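Local coordinates for N-acetylneuraminic acid outer membrane channel protein NanC (Escherichia coli, PDB 2WJR) that forms a monomeric beta-barrel channel in the bacterial outer membrane that lets N-acetylneuraminic acid, the commonest sialic acid of host cell surfaces, enter the cell, at residues A[143-148]-A[168-173]; A[99-104]-A[131-136]; A[184-189]-A[204-209]. The protein carries 1 engineered substitution. One frame throughout, in Å; residues are numbered along the deposited sequence.

Contact 1 of 3, residues A[143-148]-A[168-173]; sequences FAWQTT and NAFVLQ. With OCT (N-octane), chain F; OCT (N-octane), chain E.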
loop_
_atom_site.group_PDB
_atom_site.type_symbol
_atom_site.label_atom_id
_atom_site.label_comp_id
_atom_site.label_asym_id
_atom_site.label_seq_id
_atom_site.Cartn_x
_atom_site.Cartn_y
_atom_site.Cartn_z
ATOM N N PHE A 143 -16.624 3.852 0.279
ATOM C CA PHE A 143 -15.607 4.538 -0.505
ATOM C C PHE A 143 -14.384 4.733 0.370
ATOM O O PHE A 143 -14.485 5.221 1.505
ATOM C CB PHE A 143 -16.119 5.884 -1.010
ATOM C CG PHE A 143 -15.037 6.765 -1.569
ATOM C CD1 PHE A 143 -14.622 6.609 -2.876
ATOM C CD2 PHE A 143 -14.412 7.728 -0.763
ATOM C CE1 PHE A 143 -13.595 7.415 -3.395
ATOM C CE2 PHE A 143 -13.387 8.533 -1.270
ATOM C CZ PHE A 143 -12.990 8.377 -2.587
ATOM N N ALA A 144 -13.217 4.372 -0.151
ATOM C CA ALA A 144 -11.988 4.578 0.600
ATOM C C ALA A 144 -10.954 5.249 -0.271
ATOM O O ALA A 144 -10.781 4.871 -1.435
ATOM C CB ALA A 144 -11.442 3.235 1.146
ATOM N N TRP A 145 -10.261 6.227 0.302
ATOM C CA TRP A 145 -9.162 6.913 -0.387
ATOM C C TRP A 145 -7.902 6.824 0.469
ATOM O O TRP A 145 -7.925 7.124 1.666
ATOM C CB TRP A 145 -9.561 8.357 -0.687
ATOM C CG TRP A 145 -8.454 9.273 -1.174
ATOM C CD1 TRP A 145 -7.449 8.971 -2.053
ATOM C CD2 TRP A 145 -8.286 10.650 -0.837
ATOM N NE1 TRP A 145 -6.660 10.071 -2.272
ATOM C CE2 TRP A 145 -7.154 11.120 -1.542
ATOM C CE3 TRP A 145 -8.983 11.536 -0.010
ATOM C CZ2 TRP A 145 -6.695 12.431 -1.425
ATOM C CZ3 TRP A 145 -8.529 12.835 0.102
ATOM C CH2 TRP A 145 -7.397 13.274 -0.600
ATOM N N GLN A 146 -6.798 6.417 -0.164
ATOM C CA GLN A 146 -5.499 6.393 0.456
ATOM C C GLN A 146 -4.577 7.309 -0.346
ATOM O O GLN A 146 -4.420 7.135 -1.543
ATOM C CB GLN A 146 -4.945 4.966 0.462
ATOM C CG GLN A 146 -3.601 4.842 1.171
ATOM C CD GLN A 146 -3.061 3.421 1.188
ATOM O OE1 GLN A 146 -3.791 2.458 0.934
ATOM N NE2 GLN A 146 -1.792 3.282 1.489
ATOM N N THR A 147 -3.984 8.278 0.325
ATOM C CA THR A 147 -3.033 9.183 -0.303
ATOM C C THR A 147 -1.634 8.918 0.265
ATOM O O THR A 147 -1.461 8.587 1.443
ATOM C CB THR A 147 -3.529 10.690 -0.197
ATOM O OG1 THR A 147 -2.735 11.525 -1.058
ATOM C CG2 THR A 147 -3.483 11.203 1.225
ATOM N N THR A 148 -0.615 9.006 -0.593
ATOM C CA THR A 148 0.711 8.591 -0.210
ATOM C C THR A 148 1.749 9.579 -0.738
ATOM O O THR A 148 1.628 10.063 -1.855
ATOM C CB THR A 148 1.044 7.214 -0.792
ATOM O OG1 THR A 148 0.020 6.277 -0.434
ATOM C CG2 THR A 148 2.422 6.734 -0.337
ATOM N N ASN A 168 -2.192 7.898 -5.227
ATOM C CA ASN A 168 -3.544 8.077 -4.762
ATOM C C ASN A 168 -4.368 6.901 -5.213
ATOM O O ASN A 168 -4.456 6.613 -6.414
ATOM C CB ASN A 168 -4.119 9.394 -5.272
ATOM C CG ASN A 168 -3.617 10.585 -4.486
ATOM O OD1 ASN A 168 -4.091 10.854 -3.377
ATOM N ND2 ASN A 168 -2.612 11.293 -5.041
ATOM N N ALA A 169 -4.959 6.208 -4.230
ATOM C CA ALA A 169 -5.769 5.019 -4.465
ATOM C C ALA A 169 -7.223 5.314 -4.055
ATOM O O ALA A 169 -7.469 5.813 -2.959
ATOM C CB ALA A 169 -5.201 3.814 -3.671
ATOM N N PHE A 170 -8.154 5.009 -4.951
ATOM C CA PHE A 170 -9.586 5.222 -4.740
ATOM C C PHE A 170 -10.276 3.883 -4.912
ATOM O O PHE A 170 -10.174 3.258 -5.969
ATOM C CB PHE A 170 -10.149 6.245 -5.737
ATOM C CG PHE A 170 -9.403 7.533 -5.750
ATOM C CD1 PHE A 170 -8.327 7.723 -6.603
ATOM C CD2 PHE A 170 -9.756 8.561 -4.894
ATOM C CE1 PHE A 170 -7.625 8.920 -6.596
ATOM C CE2 PHE A 170 -9.068 9.751 -4.900
ATOM C CZ PHE A 170 -7.998 9.923 -5.760
ATOM N N VAL A 171 -10.990 3.454 -3.875
ATOM C CA VAL A 171 -11.561 2.117 -3.842
ATOM C C VAL A 171 -13.063 2.253 -3.587
ATOM O O VAL A 171 -13.476 2.980 -2.683
ATOM C CB VAL A 171 -10.938 1.235 -2.742
ATOM C CG1 VAL A 171 -11.569 -0.187 -2.783
ATOM C CG2 VAL A 171 -9.396 1.150 -2.852
ATOM N N LEU A 172 -13.866 1.599 -4.424
ATOM C CA LEU A 172 -15.306 1.483 -4.181
ATOM C C LEU A 172 -15.582 0.028 -3.881
ATOM O O LEU A 172 -15.375 -0.843 -4.734
ATOM C CB LEU A 172 -16.132 1.935 -5.390
ATOM C CG LEU A 172 -17.664 1.895 -5.214
ATOM C CD1 LEU A 172 -18.122 2.862 -4.136
ATOM C CD2 LEU A 172 -18.383 2.205 -6.534
ATOM N N GLN A 173 -16.035 -0.229 -2.661
ATOM C CA GLN A 173 -16.366 -1.572 -2.214
ATOM C C GLN A 173 -17.880 -1.719 -2.253
ATOM O O GLN A 173 -18.616 -0.819 -1.855
ATOM C CB GLN A 173 -15.902 -1.803 -0.769
ATOM C CG GLN A 173 -14.407 -1.756 -0.504
ATOM C CD GLN A 173 -14.097 -1.694 0.988
ATOM O OE1 GLN A 173 -14.997 -1.744 1.829
ATOM N NE2 GLN A 173 -12.818 -1.580 1.321
HETATM C C1 OCT F . -17.399 9.180 -2.464
HETATM C C2 OCT F . -17.532 10.453 -1.625
HETATM C C3 OCT F . -18.971 10.661 -1.141
HETATM C C4 OCT F . -19.989 10.736 -2.291
HETATM C C5 OCT F . -21.187 9.796 -2.090
HETATM C C6 OCT F . -22.498 10.559 -1.881
HETATM C C7 OCT F . -23.601 10.016 -2.791
HETATM C C8 OCT F . -24.023 8.604 -2.378
HETATM C C1 OCT E . -6.795 11.256 2.999
HETATM C C2 OCT E . -6.073 12.102 4.059
HETATM C C3 OCT E . -6.750 11.969 5.430
HETATM C C4 OCT E . -5.935 12.626 6.562
HETATM C C5 OCT E . -5.964 11.773 7.835
HETATM C C6 OCT E . -6.004 12.602 9.141
HETATM C C7 OCT E . -5.647 11.738 10.379
HETATM C C8 OCT E . -6.033 12.372 11.731
#
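In the membrane-spanning wall of the NanC barrel, F143, W145 and T147 on strand 141-152 meet N168 and F170 on strand 164-174, the two arms of one antiparallel beta hairpin. The backbones are joined by two hydrogen-bonded pairs, A144 with V171 and Q146 with A169, each with two N-H...O bonds; A144 N reaches V171 O at 2.9 Å. Between these pairs sit W145 and F170. Different first torsions, CG anti to the backbone N in W145 (170°) and anti to the carbonyl carbon in F170 (-53°), bring the two rings alongside each other. The five-membered ring of the indole and the phenyl ring are nearly parallel, 7° between planes, but slid apart with little overlap; W145 CD1 lies 3.4 Å from F170 CE2. Over the opposite indole face comes the end carbon C1 of an n-octane (chain E), 3.7 Å from W145 CZ3. F143 CZ comes to the edge of the F170 ring, 4.0 Å from F170 CD2, while C1 of a second octane (chain F) lies over one face of the F143 ring, 3.5 Å from F143 CG. N168 is the polar hub of this face: its OD1 accepts from W145 NE1 at 2.9 Å, close to the indole plane, and from T147 OG1 at 2.8 Å, the hydroxyl standing further out of the amide plane. Two donors on one oxygen fix the turn of the amide and satisfy the indole N-H beside lipid-like chains. On the other face A144, Q146, A169 and V171 point inward, and Q146 NE2 bonds to D130. Strand 126-136 flanks the hairpin through backbone bonds to F143, W145 and T147; strand 180-188 runs along the other side of 164-174, bonded to N168, F170 and L172.

Contact 2 of 3, residues A[99-104]-A[131-136]; sequences LNFGIR and GYVTYH. With OCT (N-octane), chain E.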
loop_
_atom_site.group_PDB
_atom_site.type_symbol
_atom_site.label_atom_id
_atom_site.label_comp_id
_atom_site.label_asym_id
_atom_site.label_seq_id
_atom_site.Cartn_x
_atom_site.Cartn_y
_atom_site.Cartn_z
ATOM N N LEU A 99 -17.343 6.823 9.318
ATOM C CA LEU A 99 -16.224 7.646 8.822
ATOM C C LEU A 99 -14.974 7.420 9.657
ATOM O O LEU A 99 -14.942 7.724 10.865
ATOM C CB LEU A 99 -16.611 9.135 8.817
ATOM C CG LEU A 99 -15.639 10.162 8.228
ATOM C CD1 LEU A 99 -15.353 9.871 6.763
ATOM C CD2 LEU A 99 -16.243 11.567 8.389
ATOM N N ASN A 100 -13.934 6.904 9.003
ATOM C CA ASN A 100 -12.658 6.639 9.639
ATOM C C ASN A 100 -11.524 7.393 8.943
ATOM O O ASN A 100 -11.474 7.444 7.727
ATOM C CB ASN A 100 -12.337 5.140 9.616
ATOM C CG ASN A 100 -10.929 4.817 10.160
ATOM O OD1 ASN A 100 -9.930 4.849 9.426
ATOM N ND2 ASN A 100 -10.858 4.477 11.434
ATOM N N PHE A 101 -10.636 7.963 9.741
ATOM C CA PHE A 101 -9.461 8.674 9.239
ATOM C C PHE A 101 -8.234 7.986 9.764
ATOM O O PHE A 101 -8.240 7.413 10.872
ATOM C CB PHE A 101 -9.445 10.103 9.709
ATOM C CG PHE A 101 -10.602 10.916 9.216
ATOM C CD1 PHE A 101 -10.659 11.349 7.921
ATOM C CD2 PHE A 101 -11.624 11.257 10.075
ATOM C CE1 PHE A 101 -11.715 12.099 7.476
ATOM C CE2 PHE A 101 -12.688 12.006 9.625
ATOM C CZ PHE A 101 -12.735 12.419 8.344
ATOM N N GLY A 102 -7.162 8.035 8.981
ATOM C CA GLY A 102 -5.952 7.339 9.335
ATOM C C GLY A 102 -4.749 8.077 8.792
ATOM O O GLY A 102 -4.840 8.704 7.749
ATOM N N ILE A 103 -3.661 8.040 9.540
ATOM C CA ILE A 103 -2.373 8.579 9.056
ATOM C C ILE A 103 -1.246 7.669 9.516
ATOM O O ILE A 103 -1.227 7.212 10.647
ATOM C CB ILE A 103 -2.162 10.048 9.522
ATOM C CG1 ILE A 103 -0.892 10.683 8.906
ATOM C CG2 ILE A 103 -2.141 10.151 11.063
ATOM C CD1 ILE A 103 -1.114 11.396 7.587
ATOM N N ARG A 104 -0.271 7.436 8.637
ATOM C CA ARG A 104 0.838 6.576 8.944
ATOM C C ARG A 104 2.135 7.189 8.436
ATOM O O ARG A 104 2.179 7.777 7.357
ATOM C CB ARG A 104 0.660 5.217 8.311
ATOM C CG ARG A 104 1.683 4.168 8.728
ATOM C CD ARG A 104 1.388 2.875 8.041
ATOM N NE ARG A 104 1.586 2.944 6.596
ATOM C CZ ARG A 104 1.207 2.009 5.736
ATOM N NH1 ARG A 104 0.606 0.894 6.166
ATOM N NH2 ARG A 104 1.422 2.179 4.441
ATOM N N GLY A 131 -2.082 8.713 4.131
ATOM C CA GLY A 131 -3.320 9.230 4.714
ATOM C C GLY A 131 -4.467 8.357 4.234
ATOM O O GLY A 131 -4.463 7.875 3.098
ATOM N N TYR A 132 -5.472 8.169 5.094
ATOM C CA TYR A 132 -6.578 7.252 4.810
ATOM C C TYR A 132 -7.901 7.900 5.215
ATOM O O TYR A 132 -8.003 8.518 6.282
ATOM C CB TYR A 132 -6.452 5.959 5.624
ATOM C CG TYR A 132 -5.179 5.180 5.458
ATOM C CD1 TYR A 132 -5.095 4.142 4.550
ATOM C CD2 TYR A 132 -4.052 5.484 6.218
ATOM C CE1 TYR A 132 -3.934 3.421 4.409
ATOM C CE2 TYR A 132 -2.883 4.778 6.082
ATOM C CZ TYR A 132 -2.834 3.743 5.177
ATOM O OH TYR A 132 -1.679 3.041 5.033
ATOM N N VAL A 133 -8.900 7.763 4.354
ATOM C CA VAL A 133 -10.276 8.086 4.701
ATOM C C VAL A 133 -11.177 6.970 4.186
ATOM O O VAL A 133 -11.096 6.577 3.013
ATOM C CB VAL A 133 -10.743 9.446 4.124
ATOM C CG1 VAL A 133 -12.123 9.769 4.661
ATOM C CG2 VAL A 133 -9.788 10.581 4.490
ATOM N N THR A 134 -12.007 6.425 5.068
ATOM C CA THR A 134 -12.938 5.356 4.706
ATOM C C THR A 134 -14.332 5.829 5.082
ATOM O O THR A 134 -14.562 6.232 6.227
ATOM C CB THR A 134 -12.645 4.042 5.447
ATOM O OG1 THR A 134 -11.307 3.632 5.172
ATOM C CG2 THR A 134 -13.638 2.907 4.988
ATOM N N TYR A 135 -15.234 5.799 4.108
ATOM C CA TYR A 135 -16.584 6.331 4.271
ATOM C C TYR A 135 -17.600 5.280 3.832
ATOM O O TYR A 135 -17.732 4.949 2.657
ATOM C CB TYR A 135 -16.746 7.624 3.484
ATOM C CG TYR A 135 -18.156 8.173 3.430
ATOM C CD1 TYR A 135 -18.644 8.738 2.260
ATOM C CD2 TYR A 135 -19.003 8.114 4.537
ATOM C CE1 TYR A 135 -19.920 9.260 2.195
ATOM C CE2 TYR A 135 -20.300 8.646 4.487
ATOM C CZ TYR A 135 -20.750 9.205 3.295
ATOM O OH TYR A 135 -22.019 9.714 3.182
ATOM N N HIS A 136 -18.287 4.727 4.822
ATOM C CA HIS A 136 -19.394 3.801 4.597
ATOM C C HIS A 136 -20.599 4.646 4.221
ATOM O O HIS A 136 -21.247 5.265 5.081
ATOM C CB HIS A 136 -19.662 2.976 5.858
ATOM C CG HIS A 136 -18.478 2.198 6.331
ATOM N ND1 HIS A 136 -17.836 1.260 5.545
ATOM C CD2 HIS A 136 -17.830 2.199 7.523
ATOM C CE1 HIS A 136 -16.839 0.725 6.229
ATOM N NE2 HIS A 136 -16.804 1.288 7.427
HETATM C C1 OCT E . -6.795 11.256 2.999
HETATM C C2 OCT E . -6.073 12.102 4.059
HETATM C C3 OCT E . -6.750 11.969 5.430
HETATM C C4 OCT E . -5.935 12.626 6.562
HETATM C C5 OCT E . -5.964 11.773 7.835
HETATM C C6 OCT E . -6.004 12.602 9.141
HETATM C C7 OCT E . -5.647 11.738 10.379
HETATM C C8 OCT E . -6.033 12.372 11.731
HETATM O O HOH W 1 -9.492 4.937 6.866
#
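F101 pairs with V133 on the lipid-facing side of strands 99-110 and 126-136, antiparallel neighbours in the barrel wall, and L99, opposite Y135, reaches over to V133 as well. Hydrogen-bonded pairs N100 with T134 and G102 with Y132 carry two backbone bonds each. V133 CG1 lies between the F101 ring and L99 CD1, 3.9 Å from the latter; V133 CG2 comes to the edge of that ring, 3.6 Å from F101 CD1, and also meets the n-octane (chain E), 3.4 Å from its C1. The alkyl chain then runs across the two strands, over the glycines G131 and G102, with C5 only 3.3 Å from G102 O, and its far part passes I103 CG2. On the inward face Y132 holds its CG anti to the carbonyl carbon (chi1 -57°), which brings the edge of the ring against the backbone of G102, its carbonyl near the ring plane. The ring's far end reaches R104, whose chain is extended until it bends at chi3 (67°). The guanidinium stands almost perpendicular to the phenol ring, planes 86° apart, and Y132 OH sits above its centre, 3.1 Å from R104 CZ. None of the N-H groups points at that oxygen; R104 NH2 is instead salt-bridged to D130. Further along, a water donates to N100 OD1 at 2.6 Å and lies 2.8 Å from T134 OG1, while N100 ND2 bonds to D94 and S92. Apolar side chains thus meet the alkane outside; inside are an arginine, a tyrosine and a water-linked polar pair, and a basic group there would be consistent with weak anion selectivity.

Contact 3 of 3, residues A[184-189]-A[204-209]; sequences IEYDYL and NSYRIG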
loop_
_atom_site.group_PDB
_atom_site.type_symbol
_atom_site.label_atom_id
_atom_site.label_comp_id
_atom_site.label_asym_id
_atom_site.label_seq_id
_atom_site.Cartn_x
_atom_site.Cartn_y
_atom_site.Cartn_z
ATOM N N ILE A 184 -13.868 -2.191 -6.924
ATOM C CA ILE A 184 -13.106 -1.645 -8.039
ATOM C C ILE A 184 -12.243 -0.519 -7.503
ATOM O O ILE A 184 -12.552 0.065 -6.471
ATOM C CB ILE A 184 -14.022 -1.153 -9.174
ATOM C CG1 ILE A 184 -14.950 -0.050 -8.697
ATOM C CG2 ILE A 184 -14.798 -2.327 -9.720
ATOM C CD1 ILE A 184 -15.732 0.603 -9.822
ATOM N N GLU A 185 -11.167 -0.228 -8.211
ATOM C CA GLU A 185 -10.161 0.684 -7.710
ATOM C C GLU A 185 -9.479 1.394 -8.857
ATOM O O GLU A 185 -9.173 0.788 -9.877
ATOM C CB GLU A 185 -9.140 -0.095 -6.863
ATOM C CG GLU A 185 -7.914 0.687 -6.422
ATOM C CD GLU A 185 -6.969 -0.122 -5.551
ATOM O OE1 GLU A 185 -5.864 0.382 -5.225
ATOM O OE2 GLU A 185 -7.332 -1.249 -5.184
ATOM N N TYR A 186 -9.270 2.690 -8.684
ATOM C CA TYR A 186 -8.429 3.456 -9.582
ATOM C C TYR A 186 -7.287 4.065 -8.764
ATOM O O TYR A 186 -7.517 4.661 -7.706
ATOM C CB TYR A 186 -9.225 4.552 -10.317
ATOM C CG TYR A 186 -8.288 5.562 -10.953
ATOM C CD1 TYR A 186 -7.664 5.287 -12.169
ATOM C CD2 TYR A 186 -7.983 6.762 -10.316
ATOM C CE1 TYR A 186 -6.767 6.184 -12.735
ATOM C CE2 TYR A 186 -7.089 7.661 -10.874
ATOM C CZ TYR A 186 -6.487 7.366 -12.085
ATOM O OH TYR A 186 -5.596 8.263 -12.632
ATOM N N ASP A 187 -6.057 3.899 -9.244
ATOM C CA ASP A 187 -4.915 4.567 -8.636
ATOM C C ASP A 187 -4.205 5.413 -9.677
ATOM O O ASP A 187 -4.161 5.057 -10.865
ATOM C CB ASP A 187 -3.908 3.570 -8.057
ATOM C CG ASP A 187 -4.563 2.365 -7.485
ATOM O OD1 ASP A 187 -5.211 2.494 -6.428
ATOM O OD2 ASP A 187 -4.450 1.284 -8.099
ATOM N N TYR A 188 -3.692 6.544 -9.219
ATOM C CA TYR A 188 -2.722 7.303 -9.979
ATOM C C TYR A 188 -1.395 7.236 -9.226
ATOM O O TYR A 188 -1.274 7.702 -8.067
ATOM C CB TYR A 188 -3.171 8.741 -10.195
ATOM C CG TYR A 188 -2.147 9.475 -11.038
ATOM C CD1 TYR A 188 -1.424 10.540 -10.517
ATOM C CD2 TYR A 188 -1.856 9.039 -12.330
ATOM C CE1 TYR A 188 -0.465 11.199 -11.280
ATOM C CE2 TYR A 188 -0.895 9.680 -13.101
ATOM C CZ TYR A 188 -0.199 10.753 -12.562
ATOM O OH TYR A 188 0.761 11.379 -13.315
ATOM N N LEU A 189 -0.400 6.623 -9.867
ATOM C CA LEU A 189 0.872 6.363 -9.208
ATOM C C LEU A 189 1.998 7.316 -9.665
ATOM O O LEU A 189 3.175 6.953 -9.665
ATOM C CB LEU A 189 1.242 4.907 -9.427
ATOM C CG LEU A 189 0.157 3.923 -8.980
ATOM C CD1 LEU A 189 0.631 2.502 -9.256
ATOM C CD2 LEU A 189 -0.200 4.094 -7.482
ATOM N N ASN A 204 -1.425 5.294 -14.584
ATOM C CA ASN A 204 -2.784 4.970 -14.160
ATOM C C ASN A 204 -2.855 3.479 -13.838
ATOM O O ASN A 204 -2.196 2.662 -14.475
ATOM C CB ASN A 204 -3.791 5.304 -15.261
ATOM C CG ASN A 204 -3.778 6.749 -15.625
ATOM O OD1 ASN A 204 -3.993 7.616 -14.779
ATOM N ND2 ASN A 204 -3.520 7.036 -16.906
ATOM N N SER A 205 -3.628 3.135 -12.822
ATOM C CA SER A 205 -3.733 1.772 -12.364
ATOM C C SER A 205 -5.219 1.514 -12.194
ATOM O O SER A 205 -5.931 2.301 -11.571
ATOM C CB SER A 205 -2.956 1.570 -11.055
ATOM O OG SER A 205 -3.226 0.306 -10.449
ATOM N N TYR A 206 -5.676 0.437 -12.820
ATOM C CA TYR A 206 -7.068 0.037 -12.794
ATOM C C TYR A 206 -7.140 -1.344 -12.211
ATOM O O TYR A 206 -6.515 -2.268 -12.700
ATOM C CB TYR A 206 -7.654 0.025 -14.206
ATOM C CG TYR A 206 -7.426 1.317 -14.915
ATOM C CD1 TYR A 206 -6.262 1.530 -15.645
ATOM C CD2 TYR A 206 -8.360 2.340 -14.840
ATOM C CE1 TYR A 206 -6.040 2.721 -16.285
ATOM C CE2 TYR A 206 -8.141 3.562 -15.484
ATOM C CZ TYR A 206 -6.991 3.737 -16.198
ATOM O OH TYR A 206 -6.795 4.936 -16.826
ATOM N N ARG A 207 -7.937 -1.485 -11.164
ATOM C CA ARG A 207 -7.929 -2.699 -10.384
ATOM C C ARG A 207 -9.326 -3.169 -10.068
ATOM O O ARG A 207 -10.237 -2.374 -9.865
ATOM C CB ARG A 207 -7.190 -2.466 -9.068
ATOM C CG ARG A 207 -5.718 -2.459 -9.196
ATOM C CD ARG A 207 -5.054 -1.811 -7.982
ATOM N NE ARG A 207 -3.602 -1.724 -8.143
ATOM C CZ ARG A 207 -2.768 -1.234 -7.219
ATOM N NH1 ARG A 207 -3.238 -0.754 -6.074
ATOM N NH2 ARG A 207 -1.467 -1.199 -7.448
ATOM N N ILE A 208 -9.456 -4.482 -9.996
ATOM C CA ILE A 208 -10.691 -5.107 -9.558
ATOM C C ILE A 208 -10.336 -6.235 -8.614
ATOM O O ILE A 208 -9.348 -6.948 -8.813
ATOM C CB ILE A 208 -11.522 -5.628 -10.744
ATOM C CG1 ILE A 208 -12.878 -6.170 -10.254
ATOM C CG2 ILE A 208 -10.734 -6.696 -11.491
ATOM C CD1 ILE A 208 -14.059 -5.820 -11.178
ATOM N N GLY A 209 -11.139 -6.378 -7.564
ATOM C CA GLY A 209 -10.876 -7.397 -6.569
ATOM C C GLY A 209 -12.092 -7.763 -5.747
ATOM O O GLY A 209 -13.183 -7.231 -5.930
#
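R207 packs hard against E185 and D187 across antiparallel strands 180-188 and 198-212, and this inward face is the tight half. Two hydrogen-bonded pairs, E185 with R207 and D187 with S205, carry two backbone N-H...O bonds each. The arginine chain, extended from CG to NE, lies along E185; its NH1 donates to E185 OE1 at 3.0 Å from above the carboxylate plane. D187 OD2 is 3.1 Å from R207 NH1 but sits over the guanidinium face, so charge alone joins them. The hydrogen bond that D187 OD2 does accept comes from S205: with OG anti to the serine's own N (chi1 170°), S205 OG reaches the anti lone pair of D187 OD2 at 2.8 Å. R207 NH2 has a further salt bridge to E16. The outward face is looser. I184 CG2 touches I208 CD1 at 3.9 Å, and the rings of Y186 and Y206 meet obliquely, with Y186 CD1 and Y206 CE2 3.8 Å apart; I184, I208 and Y206 are at the surface, Y186 partly so. Y186 OH also donates to N204 OD1 at 2.8 Å. Outward apolar and tyrosine side chains with a salt-bridge network toward the channel are typical of a porin beta-barrel wall.

In the fold
The three contacts share one barrel wall and follow each other in the chain. Contact 1 lies between the others: strand 141-152 bonds to strand 126-136 of contact 2, and strand 164-174 bonds to strand 180-188 of contact 3. The centre of contact 1 is about 9 Å from the centre of each of the others. Contacts 2 and 3 do not touch, with centres about 18 Å apart. Contact 1 is a surface contact, the other two partly buried. Its inward face holds two alanines, a valine and a glutamine, whereas contact 2 brings an arginine and a tyrosine inward, and contact 3 an arginine with two acids. Outside, contacts 1 and 2 share the octane of chain E.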